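Local coordinates for putative general stress protein 26 (Jannaschia sp., PDB 2QEA), which is of unproven function but belongs to the pyridoxamine 5'-phosphate oxidase-like group of flavin-binding folds and may be a flavin-dependent oxidoreductase of the general stress response, at residues 7-12 and 78-83; 13-18 and 72-77; 68-71 and 76-79. All blocks are in the same frame, centred on the assembly; numbering follows the deposited sequence.

Contact 1 of 3, residues 7-12 and 78-83; sequences HEFWDR and ADLDGT. With CA (calcium ion), chain E.
Phe-9 and Leu-80 approach each other from opposite directions, the benzyl group reaching from the helix and the isobutyl group from the strand. CZ of Phe-9 lies 3.4 Å from CD1 of Leu-80, the nearest approach between 7-12 and 78-83. The neighbouring ring atom CE1 is 3.9 Å from CB of Ala-78, so one corner of the ring bears on two residues of alternate strand positions that project from the same side of the sheet. Both methyls meet the ring obliquely. The placement follows from chi1 of Phe-9 (164°), which sets CG opposite the backbone N and carries the ring beyond the helix toward the strand. On Leu-80 the CD1 branch does most of the touching, while CD2 only grazes CE1. No hydrogen bond crosses, and just 107 Å² is buried, which identifies a small apolar contact.

The ring is also set by its neighbours. CE2 of Phe-9 stands 3.8 Å over the centre of the six-membered ring of Trp-10, and Phe-160 packs edge-to-face against Phe-9. On another side of the helix, Arg-12 NE makes a salt bridge to Glu-8 OE2 at 2.8 Å, although its N-H...O angle of 118° makes the hydrogen bond weak. Asp-11 turns to a calcium ion and binds it twice, through its backbone O (2.4 Å) and through OD1 (2.5 Å); Glu-14 and Asp-38 complete the protein ligands. The arrangement is that of an N-terminal helix packed against the antiparallel sheet, with aromatic and aliphatic side chains filling the interface, in a fold of the pyridoxamine 5'-phosphate oxidase-like family.

Contact 2 of 3, residues 13-18 and 72-77; sequences LEDVRS and DGEGLY. With CA (calcium ion), chain D; CA (calcium ion), chain E.
Glu-74 meets Asp-15, and Leu-76 meets Leu-13 and Val-16, so 72-77 brings one polar and one apolar side chain to 13-18. At the start of the segment, Asp-72 accepts a 2.7 Å hydrogen bond from Tyr-77 OH on its OD1, using the lone pair directed away from OD2. This bond spans the turn between its two ends; OD1 is also hydrogen-bonded to Ser-18 OG of the second subunit. At Glu-74 the chain bends at chi2 (-63°), which brings its carboxylate carbon CD to 3.4 Å from CB of Asp-15. The two side chains cross at about a right angle and their carboxylate planes are 63° apart. OE2 of Glu-74 nevertheless comes within 3.5 Å of OD2 of Asp-15, a pairing of like charges. Gly-75, with positive phi (68°), forms a G1 beta bulge with Leu-76, both residues facing Asp-71 as the strand begins. Leu-76 then presents CD2 to the first segment: this methyl lies 3.6 Å from the backbone N of Leu-13 and 3.9 Å from CG2 of Val-16. Leu-13 and Val-16 are the two ends of a type I turn, closed by Val-16 N to Leu-13 O.

Glu-14 in the same turn bridges two calcium ions, and water 1 on one of them donates to Asp-15 OD1. The chemistry implies an apolar contact centred on Leu-76 CD2 beside a like-charged carboxylate pair, where the water bond to OD1 and the nearby calcium may offset part of the charge on Asp-15.

Contact 3 of 3, residues 68-71 and 76-79; sequences VVSD and LYAD
Val-69 and Ala-78 face each other as a hydrogen-bonded antiparallel pair, linked by Val-69 N to Ala-78 O (2.8 Å, 169°) and Ala-78 N to Val-69 O (2.9 Å). Asp-71 and Leu-76 form the next such pair, with a longer Leu-76 N to Asp-71 O bond (3.2 Å) near the bulge. The segment axes approach to 4.6 Å and run at 163°, as antiparallel neighbours do.

The side chain of Val-69 can be followed outward. Its CB is 4.5 Å from CB of Ala-78, side by side on the same face of the sheet. With CG1 opposite the backbone N (chi1 178°), that methyl points along the sheet to Leu-76, reaching its O at 3.7 Å and its CG at 4.4 Å; CG1 of Val-16 is its neighbour from the loop after helix 2-13. CG2 turns to CD1 of Leu-13. On the other face, Ser-70 OG lies in the plane of the Tyr-77 ring at its edge, 3.5 Å from CD1, and CG2 of Val-68 approaches OD1 of Asp-79. Asp-79 OD2 accepts from Leu-29 N of the second subunit, while OD1 accepts from Gln-66 NE2 on the partner strand. The chemistry implies a hairpin held by backbone bonds: the face of Val-69, Leu-76 and Ala-78 is apolar toward helix 2-13, with Asp-71 at its turn end, where OD1 accepts from Glu-74 N, and the mixed face is toward the dimer partner.

Strand 76-87 is common to all three contacts. Contacts 1 and 3 share Ala-78 and Asp-79, and contacts 2 and 3 share Leu-76 and Tyr-77; their centres lie about 8 Å and about 7 Å apart, those of contacts 1 and 2 about 10 Å. Leu-76 joins the packing of contacts 1 and 2, its CD2 being 3.7 Å from Phe-9 O. Contact 3 supplies the hairpin on which the helix and following loop rest, with Val-69 CG1 3.8 Å from Val-16 CG1. Contacts 1 and 2 reach one calcium ion together, through Asp-11 and Glu-14, with water 1 common to both. Each contact also touches the second subunit.

Contact 1 of 3, residues 7-12 and 78-83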
ATOM      1  N   HIS A   7      -0.932   0.325 -19.611  1.00 52.02           N
ATOM      2  CA  HIS A   7      -1.745  -0.874 -19.911  1.00 51.40           C
ATOM      3  C   HIS A   7      -1.518  -1.986 -18.878  1.00 49.87           C
ATOM      4  O   HIS A   7      -2.479  -2.607 -18.430  1.00 49.09           O
ATOM      5  CB  HIS A   7      -1.485  -1.420 -21.328  1.00 51.64           C
ATOM      6  CG  HIS A   7      -2.079  -0.589 -22.424  1.00 55.08           C
ATOM      7  ND1 HIS A   7      -1.316   0.190 -23.270  1.00 58.59           N
ATOM      8  CD2 HIS A   7      -3.364  -0.422 -22.819  1.00 57.35           C
ATOM      9  CE1 HIS A   7      -2.105   0.802 -24.135  1.00 57.37           C
ATOM     10  NE2 HIS A   7      -3.353   0.449 -23.882  1.00 58.49           N
ATOM     11  N   GLU A   8      -0.255  -2.197 -18.498  1.00 48.64           N
ATOM     12  CA  GLU A   8       0.125  -3.210 -17.499  1.00 48.06           C
ATOM     13  C   GLU A   8      -0.373  -2.878 -16.083  1.00 47.43           C
ATOM     14  O   GLU A   8      -0.621  -3.795 -15.294  1.00 47.01           O
ATOM     15  CB  GLU A   8       1.651  -3.421 -17.498  1.00 48.25           C
ATOM     16  CG  GLU A   8       2.174  -4.632 -16.702  1.00 48.32           C
ATOM     17  CD  GLU A   8       1.722  -5.985 -17.246  1.00 48.23           C
ATOM     18  OE1 GLU A   8       1.162  -6.060 -18.358  1.00 43.75           O
ATOM     19  OE2 GLU A   8       1.947  -7.000 -16.563  1.00 51.40           O
ATOM     20  N   PHE A   9      -0.487  -1.585 -15.758  1.00 47.04           N
ATOM     21  CA  PHE A   9      -1.053  -1.139 -14.474  1.00 46.51           C
ATOM     22  C   PHE A   9      -2.510  -1.622 -14.354  1.00 46.07           C
ATOM     23  O   PHE A   9      -2.867  -2.260 -13.360  1.00 46.34           O
ATOM     24  CB  PHE A   9      -0.942   0.394 -14.297  1.00 46.91           C
ATOM     25  CG  PHE A   9      -1.823   0.952 -13.207  1.00 47.17           C
ATOM     26  CD1 PHE A   9      -1.398   0.957 -11.877  1.00 47.83           C
ATOM     27  CD2 PHE A   9      -3.092   1.463 -13.515  1.00 46.50           C
ATOM     28  CE1 PHE A   9      -2.222   1.470 -10.866  1.00 49.79           C
ATOM     29  CE2 PHE A   9      -3.925   1.970 -12.516  1.00 48.22           C
ATOM     30  CZ  PHE A   9      -3.492   1.978 -11.191  1.00 49.48           C
ATOM     31  N   TRP A  10      -3.325  -1.316 -15.368  1.00 45.38           N
ATOM     32  CA  TRP A  10      -4.740  -1.745 -15.415  1.00 45.29           C
ATOM     33  C   TRP A  10      -4.870  -3.266 -15.514  1.00 45.11           C
ATOM     34  O   TRP A  10      -5.823  -3.846 -14.993  1.00 44.55           O
ATOM     35  CB  TRP A  10      -5.495  -1.109 -16.588  1.00 45.24           C
ATOM     36  CG  TRP A  10      -5.602   0.374 -16.506  1.00 45.90           C
ATOM     37  CD1 TRP A  10      -4.968   1.283 -17.298  1.00 44.93           C
ATOM     38  CD2 TRP A  10      -6.370   1.126 -15.563  1.00 46.42           C
ATOM     39  NE1 TRP A  10      -5.305   2.557 -16.921  1.00 46.31           N
ATOM     40  CE2 TRP A  10      -6.164   2.495 -15.857  1.00 45.59           C
ATOM     41  CE3 TRP A  10      -7.222   0.779 -14.501  1.00 45.80           C
ATOM     42  CZ2 TRP A  10      -6.777   3.525 -15.125  1.00 44.84           C
ATOM     43  CZ3 TRP A  10      -7.838   1.804 -13.770  1.00 45.55           C
ATOM     44  CH2 TRP A  10      -7.607   3.162 -14.087  1.00 45.69           C
ATOM     45  N   ASP A  11      -3.908  -3.887 -16.199  1.00 45.07           N
ATOM     46  CA  ASP A  11      -3.839  -5.336 -16.360  1.00 44.90           C
ATOM     47  C   ASP A  11      -3.732  -6.025 -14.993  1.00 45.13           C
ATOM     48  O   ASP A  11      -4.503  -6.943 -14.712  1.00 43.85           O
ATOM     49  CB  ASP A  11      -2.632  -5.702 -17.247  1.00 44.75           C
ATOM     50  CG  ASP A  11      -2.621  -7.143 -17.699  1.00 44.37           C
ATOM     51  OD1 ASP A  11      -3.533  -7.934 -17.389  1.00 44.45           O
ATOM     52  OD2 ASP A  11      -1.669  -7.520 -18.411  1.00 43.36           O
ATOM     53  N   ARG A  12      -2.815  -5.558 -14.150  1.00 46.21           N
ATOM     54  CA  ARG A  12      -2.584  -6.158 -12.826  1.00 46.85           C
ATOM     55  C   ARG A  12      -3.481  -5.662 -11.690  1.00 46.90           C
ATOM     56  O   ARG A  12      -3.682  -6.405 -10.723  1.00 46.70           O
ATOM     57  CB  ARG A  12      -1.119  -6.004 -12.436  1.00 47.30           C
ATOM     58  CG  ARG A  12      -0.201  -6.723 -13.387  1.00 48.82           C
ATOM     59  CD  ARG A  12       1.207  -6.606 -12.931  1.00 51.10           C
ATOM     60  NE  ARG A  12       2.137  -7.297 -13.821  1.00 51.52           N
ATOM     61  CZ  ARG A  12       3.462  -7.292 -13.679  1.00 50.87           C
ATOM     62  NH1 ARG A  12       4.044  -6.672 -12.652  1.00 52.04           N
ATOM     63  NH2 ARG A  12       4.217  -7.942 -14.564  1.00 51.82           N
ATOM     64  N   ALA A  78       2.116   1.573  -6.757  1.00 47.76           N
ATOM     65  CA  ALA A  78       1.719   2.836  -7.385  1.00 47.45           C
ATOM     66  C   ALA A  78       1.162   3.864  -6.411  1.00 47.21           C
ATOM     67  O   ALA A  78       0.343   3.519  -5.568  1.00 48.20           O
ATOM     68  CB  ALA A  78       0.680   2.561  -8.468  1.00 47.34           C
ATOM     69  N   ASP A  79       1.636   5.106  -6.525  1.00 46.45           N
ATOM     70  CA  ASP A  79       1.119   6.246  -5.772  1.00 45.94           C
ATOM     71  C   ASP A  79       0.433   7.080  -6.854  1.00 45.94           C
ATOM     72  O   ASP A  79       1.113   7.659  -7.702  1.00 45.44           O
ATOM     73  CB  ASP A  79       2.251   7.022  -5.079  1.00 45.81           C
ATOM     74  CG  ASP A  79       1.751   8.210  -4.249  1.00 44.51           C
ATOM     75  OD1 ASP A  79       0.525   8.397  -4.082  1.00 45.69           O
ATOM     76  OD2 ASP A  79       2.602   8.971  -3.745  1.00 44.83           O
ATOM     77  N   LEU A  80      -0.903   7.128  -6.817  1.00 46.27           N
ATOM     78  CA  LEU A  80      -1.715   7.792  -7.841  1.00 46.80           C
ATOM     79  C   LEU A  80      -2.447   9.037  -7.350  1.00 47.56           C
ATOM     80  O   LEU A  80      -3.054   9.000  -6.288  1.00 47.58           O
ATOM     81  CB  LEU A  80      -2.787   6.821  -8.338  1.00 46.96           C
ATOM     82  CG  LEU A  80      -2.356   5.435  -8.819  1.00 46.92           C
ATOM     83  CD1 LEU A  80      -3.595   4.603  -9.065  1.00 45.68           C
ATOM     84  CD2 LEU A  80      -1.493   5.524 -10.060  1.00 44.69           C
ATOM     85  N   ASP A  81      -2.381  10.117  -8.134  1.00 48.28           N
ATOM     86  CA  ASP A  81      -3.167  11.337  -7.907  1.00 49.06           C
ATOM     87  C   ASP A  81      -4.356  11.232  -8.857  1.00 48.66           C
ATOM     88  O   ASP A  81      -4.211  10.752  -9.988  1.00 48.41           O
ATOM     89  CB  ASP A  81      -2.374  12.618  -8.214  1.00 49.57           C
ATOM     90  CG  ASP A  81      -1.301  12.922  -7.177  1.00 53.43           C
ATOM     91  OD1 ASP A  81      -1.502  12.644  -5.972  1.00 59.61           O
ATOM     92  OD2 ASP A  81      -0.252  13.472  -7.564  1.00 60.01           O
ATOM     93  N   GLY A  82      -5.522  11.688  -8.404  1.00 48.60           N
ATOM     94  CA  GLY A  82      -6.739  11.621  -9.209  1.00 48.12           C
ATOM     95  C   GLY A  82      -7.906  12.414  -8.657  1.00 47.82           C
ATOM     96  O   GLY A  82      -7.706  13.390  -7.937  1.00 48.28           O
ATOM     97  N   THR A  83      -9.118  11.982  -9.014  1.00 47.69           N
ATOM     98  CA  THR A  83     -10.368  12.619  -8.594  1.00 47.89           C
ATOM     99  C   THR A  83     -11.343  11.549  -8.095  1.00 48.21           C
ATOM    100  O   THR A  83     -11.625  10.597  -8.826  1.00 49.02           O
ATOM    101  CB  THR A  83     -11.021  13.368  -9.776  1.00 47.84           C
ATOM    102  OG1 THR A  83     -10.079  14.287 -10.344  1.00 49.80           O
ATOM    103  CG2 THR A  83     -12.270  14.132  -9.329  1.00 47.91           C
TER
HETATM  104 CA    CA E 161      -5.637  -8.529 -16.108  1.00 43.55          CA
HETATM  105  O   HOH W   1      -5.815 -10.486 -14.275  1.00 35.95           O

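Contact 2 of 3, residues 13-18 and 72-77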
ATOM      1  N   LEU A  13      -4.020  -4.441 -11.805  1.00 47.09           N
ATOM      2  CA  LEU A  13      -4.882  -3.847 -10.758  1.00 47.48           C
ATOM      3  C   LEU A  13      -6.143  -4.660 -10.405  1.00 47.77           C
ATOM      4  O   LEU A  13      -6.628  -4.578  -9.276  1.00 47.99           O
ATOM      5  CB  LEU A  13      -5.260  -2.394 -11.112  1.00 47.94           C
ATOM      6  CG  LEU A  13      -6.064  -1.553 -10.108  1.00 47.23           C
ATOM      7  CD1 LEU A  13      -5.384  -1.506  -8.752  1.00 47.78           C
ATOM      8  CD2 LEU A  13      -6.266  -0.149 -10.643  1.00 46.99           C
ATOM      9  N   GLU A  14      -6.649  -5.441 -11.362  1.00 48.22           N
ATOM     10  CA  GLU A  14      -7.813  -6.330 -11.160  1.00 48.97           C
ATOM     11  C   GLU A  14      -7.627  -7.345 -10.036  1.00 49.23           C
ATOM     12  O   GLU A  14      -8.539  -7.559  -9.233  1.00 49.47           O
ATOM     13  CB  GLU A  14      -8.087  -7.139 -12.419  1.00 49.01           C
ATOM     14  CG  GLU A  14      -8.560  -6.342 -13.593  1.00 48.89           C
ATOM     15  CD  GLU A  14      -8.743  -7.217 -14.793  1.00 47.81           C
ATOM     16  OE1 GLU A  14      -7.784  -7.917 -15.185  1.00 46.10           O
ATOM     17  OE2 GLU A  14      -9.846  -7.210 -15.378  1.00 46.34           O
ATOM     18  N   ASP A  15      -6.451  -7.977 -10.016  1.00 49.33           N
ATOM     19  CA  ASP A  15      -6.094  -8.970  -8.989  1.00 50.02           C
ATOM     20  C   ASP A  15      -5.643  -8.373  -7.638  1.00 49.30           C
ATOM     21  O   ASP A  15      -5.391  -9.131  -6.698  1.00 49.64           O
ATOM     22  CB  ASP A  15      -5.022  -9.934  -9.530  1.00 50.75           C
ATOM     23  CG  ASP A  15      -5.533 -10.823 -10.666  1.00 52.74           C
ATOM     24  OD1 ASP A  15      -6.548 -10.486 -11.314  1.00 55.51           O
ATOM     25  OD2 ASP A  15      -4.898 -11.870 -10.916  1.00 58.31           O
ATOM     26  N   VAL A  16      -5.544  -7.041  -7.539  1.00 48.90           N
ATOM     27  CA  VAL A  16      -5.162  -6.354  -6.298  1.00 48.32           C
ATOM     28  C   VAL A  16      -6.415  -6.274  -5.411  1.00 48.02           C
ATOM     29  O   VAL A  16      -7.375  -5.580  -5.752  1.00 48.86           O
ATOM     30  CB  VAL A  16      -4.583  -4.941  -6.576  1.00 48.13           C
ATOM     31  CG1 VAL A  16      -4.174  -4.256  -5.289  1.00 48.37           C
ATOM     32  CG2 VAL A  16      -3.379  -5.032  -7.518  1.00 48.10           C
ATOM     33  N   ARG A  17      -6.401  -6.998  -4.291  1.00 47.68           N
ATOM     34  CA  ARG A  17      -7.543  -7.050  -3.363  1.00 47.49           C
ATOM     35  C   ARG A  17      -7.752  -5.773  -2.549  1.00 47.44           C
ATOM     36  O   ARG A  17      -8.899  -5.416  -2.262  1.00 47.56           O
ATOM     37  CB  ARG A  17      -7.408  -8.238  -2.397  1.00 46.80           C
ATOM     38  N   SER A  18      -6.657  -5.097  -2.184  1.00 47.26           N
ATOM     39  CA  SER A  18      -6.706  -3.896  -1.343  1.00 47.27           C
ATOM     40  C   SER A  18      -5.852  -2.735  -1.851  1.00 47.11           C
ATOM     41  O   SER A  18      -4.895  -2.919  -2.606  1.00 46.53           O
ATOM     42  CB  SER A  18      -6.254  -4.241   0.079  1.00 46.97           C
ATOM     43  OG  SER A  18      -7.050  -5.271   0.638  1.00 49.62           O
ATOM     44  N   ASP A  72       2.660  -7.374  -3.436  1.00 50.77           N
ATOM     45  CA  ASP A  72       3.789  -8.270  -3.751  1.00 51.03           C
ATOM     46  C   ASP A  72       3.398  -9.434  -4.666  1.00 51.52           C
ATOM     47  O   ASP A  72       4.192  -9.824  -5.528  1.00 52.87           O
ATOM     48  CB  ASP A  72       4.438  -8.829  -2.466  1.00 50.95           C
ATOM     49  CG  ASP A  72       5.060  -7.746  -1.584  1.00 50.04           C
ATOM     50  OD1 ASP A  72       5.519  -6.705  -2.095  1.00 48.02           O
ATOM     51  OD2 ASP A  72       5.115  -7.955  -0.358  1.00 54.42           O
ATOM     52  N   GLY A  73       2.199  -9.990  -4.465  1.00 51.41           N
ATOM     53  CA  GLY A  73       1.677 -11.100  -5.281  1.00 51.56           C
ATOM     54  C   GLY A  73       1.600 -10.776  -6.764  1.00 51.76           C
ATOM     55  O   GLY A  73       1.944 -11.614  -7.602  1.00 52.45           O
ATOM     56  N   GLU A  74       1.157  -9.555  -7.069  1.00 51.33           N
ATOM     57  CA  GLU A  74       1.075  -9.034  -8.442  1.00 51.19           C
ATOM     58  C   GLU A  74       2.295  -8.212  -8.863  1.00 50.43           C
ATOM     59  O   GLU A  74       2.539  -8.064 -10.059  1.00 50.57           O
ATOM     60  CB  GLU A  74      -0.204  -8.197  -8.619  1.00 51.56           C
ATOM     61  CG  GLU A  74      -1.494  -9.011  -8.496  1.00 53.41           C
ATOM     62  CD  GLU A  74      -1.620 -10.077  -9.581  1.00 55.49           C
ATOM     63  OE1 GLU A  74      -1.506  -9.728 -10.779  1.00 56.77           O
ATOM     64  OE2 GLU A  74      -1.851 -11.256  -9.236  1.00 56.64           O
ATOM     65  N   GLY A  75       3.060  -7.696  -7.899  1.00 49.95           N
ATOM     66  CA  GLY A  75       4.225  -6.859  -8.189  1.00 49.65           C
ATOM     67  C   GLY A  75       3.833  -5.514  -8.782  1.00 49.27           C
ATOM     68  O   GLY A  75       4.504  -5.023  -9.691  1.00 49.13           O
ATOM     69  N   LEU A  76       2.734  -4.943  -8.276  1.00 48.68           N
ATOM     70  CA  LEU A  76       2.210  -3.649  -8.706  1.00 48.23           C
ATOM     71  C   LEU A  76       2.296  -2.704  -7.518  1.00 47.96           C
ATOM     72  O   LEU A  76       1.698  -2.968  -6.471  1.00 47.67           O
ATOM     73  CB  LEU A  76       0.755  -3.771  -9.170  1.00 48.03           C
ATOM     74  CG  LEU A  76       0.056  -2.500  -9.675  1.00 47.99           C
ATOM     75  CD1 LEU A  76       0.799  -1.877 -10.852  1.00 44.34           C
ATOM     76  CD2 LEU A  76      -1.378  -2.810 -10.055  1.00 48.28           C
ATOM     77  N   TYR A  77       3.059  -1.625  -7.686  1.00 47.88           N
ATOM     78  CA  TYR A  77       3.246  -0.591  -6.665  1.00 47.58           C
ATOM     79  C   TYR A  77       2.953   0.729  -7.364  1.00 47.96           C
ATOM     80  O   TYR A  77       3.469   0.964  -8.461  1.00 48.32           O
ATOM     81  CB  TYR A  77       4.673  -0.632  -6.109  1.00 47.14           C
ATOM     82  CG  TYR A  77       5.113  -2.019  -5.689  1.00 46.32           C
ATOM     83  CD1 TYR A  77       4.880  -2.488  -4.392  1.00 45.11           C
ATOM     84  CD2 TYR A  77       5.737  -2.882  -6.604  1.00 47.01           C
ATOM     85  CE1 TYR A  77       5.275  -3.785  -4.006  1.00 45.89           C
ATOM     86  CE2 TYR A  77       6.132  -4.178  -6.231  1.00 46.08           C
ATOM     87  CZ  TYR A  77       5.898  -4.623  -4.932  1.00 46.64           C
ATOM     88  OH  TYR A  77       6.287  -5.890  -4.566  1.00 45.75           O
TER
HETATM   89 CA    CA D 160      -9.750  -9.353 -16.912  1.00 51.12          CA
HETATM   90 CA    CA E 161      -5.637  -8.529 -16.108  1.00 43.55          CA
HETATM   91  O   HOH W   1      -5.815 -10.486 -14.275  1.00 35.95           O

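Contact 3 of 3, residues 68-71 and 76-79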
ATOM      1  N   VAL A  68      -3.101   4.742  -3.155  1.00 46.95           N
ATOM      2  CA  VAL A  68      -1.804   4.079  -3.070  1.00 46.83           C
ATOM      3  C   VAL A  68      -2.008   2.564  -3.128  1.00 47.59           C
ATOM      4  O   VAL A  68      -2.880   2.032  -2.434  1.00 48.86           O
ATOM      5  CB  VAL A  68      -1.066   4.484  -1.776  1.00 46.76           C
ATOM      6  CG1 VAL A  68       0.281   3.786  -1.667  1.00 47.12           C
ATOM      7  CG2 VAL A  68      -0.874   5.994  -1.730  1.00 46.81           C
ATOM      8  N   VAL A  69      -1.205   1.894  -3.960  1.00 47.76           N
ATOM      9  CA  VAL A  69      -1.229   0.435  -4.131  1.00 47.65           C
ATOM     10  C   VAL A  69       0.168  -0.128  -3.837  1.00 48.17           C
ATOM     11  O   VAL A  69       1.178   0.493  -4.184  1.00 48.15           O
ATOM     12  CB  VAL A  69      -1.659   0.040  -5.574  1.00 48.14           C
ATOM     13  CG1 VAL A  69      -1.647  -1.484  -5.769  1.00 46.17           C
ATOM     14  CG2 VAL A  69      -3.036   0.591  -5.889  1.00 46.31           C
ATOM     15  N   SER A  70       0.206  -1.285  -3.173  1.00 48.44           N
ATOM     16  CA  SER A  70       1.447  -2.011  -2.867  1.00 48.96           C
ATOM     17  C   SER A  70       1.076  -3.488  -2.722  1.00 49.25           C
ATOM     18  O   SER A  70       0.549  -3.888  -1.688  1.00 50.41           O
ATOM     19  CB  SER A  70       2.102  -1.467  -1.593  1.00 49.45           C
ATOM     20  OG  SER A  70       3.307  -2.157  -1.291  1.00 49.09           O
ATOM     21  N   ASP A  71       1.318  -4.268  -3.777  1.00 49.60           N
ATOM     22  CA  ASP A  71       0.936  -5.687  -3.837  1.00 49.96           C
ATOM     23  C   ASP A  71       2.117  -6.539  -4.330  1.00 50.31           C
ATOM     24  O   ASP A  71       2.517  -6.434  -5.493  1.00 50.28           O
ATOM     25  CB  ASP A  71      -0.285  -5.815  -4.763  1.00 50.03           C
ATOM     26  CG  ASP A  71      -1.002  -7.157  -4.640  1.00 50.35           C
ATOM     27  OD1 ASP A  71      -0.380  -8.217  -4.868  1.00 52.10           O
ATOM     28  OD2 ASP A  71      -2.221  -7.143  -4.361  1.00 49.16           O
ATOM     29  N   LEU A  76       2.734  -4.943  -8.276  1.00 48.68           N
ATOM     30  CA  LEU A  76       2.210  -3.649  -8.706  1.00 48.23           C
ATOM     31  C   LEU A  76       2.296  -2.704  -7.518  1.00 47.96           C
ATOM     32  O   LEU A  76       1.698  -2.968  -6.471  1.00 47.67           O
ATOM     33  CB  LEU A  76       0.755  -3.771  -9.170  1.00 48.03           C
ATOM     34  CG  LEU A  76       0.056  -2.500  -9.675  1.00 47.99           C
ATOM     35  CD1 LEU A  76       0.799  -1.877 -10.852  1.00 44.34           C
ATOM     36  CD2 LEU A  76      -1.378  -2.810 -10.055  1.00 48.28           C
ATOM     37  N   TYR A  77       3.059  -1.625  -7.686  1.00 47.88           N
ATOM     38  CA  TYR A  77       3.246  -0.591  -6.665  1.00 47.58           C
ATOM     39  C   TYR A  77       2.953   0.729  -7.364  1.00 47.96           C
ATOM     40  O   TYR A  77       3.469   0.964  -8.461  1.00 48.32           O
ATOM     41  CB  TYR A  77       4.673  -0.632  -6.109  1.00 47.14           C
ATOM     42  CG  TYR A  77       5.113  -2.019  -5.689  1.00 46.32           C
ATOM     43  CD1 TYR A  77       4.880  -2.488  -4.392  1.00 45.11           C
ATOM     44  CD2 TYR A  77       5.737  -2.882  -6.604  1.00 47.01           C
ATOM     45  CE1 TYR A  77       5.275  -3.785  -4.006  1.00 45.89           C
ATOM     46  CE2 TYR A  77       6.132  -4.178  -6.231  1.00 46.08           C
ATOM     47  CZ  TYR A  77       5.898  -4.623  -4.932  1.00 46.64           C
ATOM     48  OH  TYR A  77       6.287  -5.890  -4.566  1.00 45.75           O
ATOM     49  N   ALA A  78       2.116   1.573  -6.757  1.00 47.76           N
ATOM     50  CA  ALA A  78       1.719   2.836  -7.385  1.00 47.45           C
ATOM     51  C   ALA A  78       1.162   3.864  -6.411  1.00 47.21           C
ATOM     52  O   ALA A  78       0.343   3.519  -5.568  1.00 48.20           O
ATOM     53  CB  ALA A  78       0.680   2.561  -8.468  1.00 47.34           C
ATOM     54  N   ASP A  79       1.636   5.106  -6.525  1.00 46.45           N
ATOM     55  CA  ASP A  79       1.119   6.246  -5.772  1.00 45.94           C
ATOM     56  C   ASP A  79       0.433   7.080  -6.854  1.00 45.94           C
ATOM     57  O   ASP A  79       1.113   7.659  -7.702  1.00 45.44           O
ATOM     58  CB  ASP A  79       2.251   7.022  -5.079  1.00 45.81           C
ATOM     59  CG  ASP A  79       1.751   8.210  -4.249  1.00 44.51           C
ATOM     60  OD1 ASP A  79       0.525   8.397  -4.082  1.00 45.69           O
ATOM     61  OD2 ASP A  79       2.602   8.971  -3.745  1.00 44.83           O
TER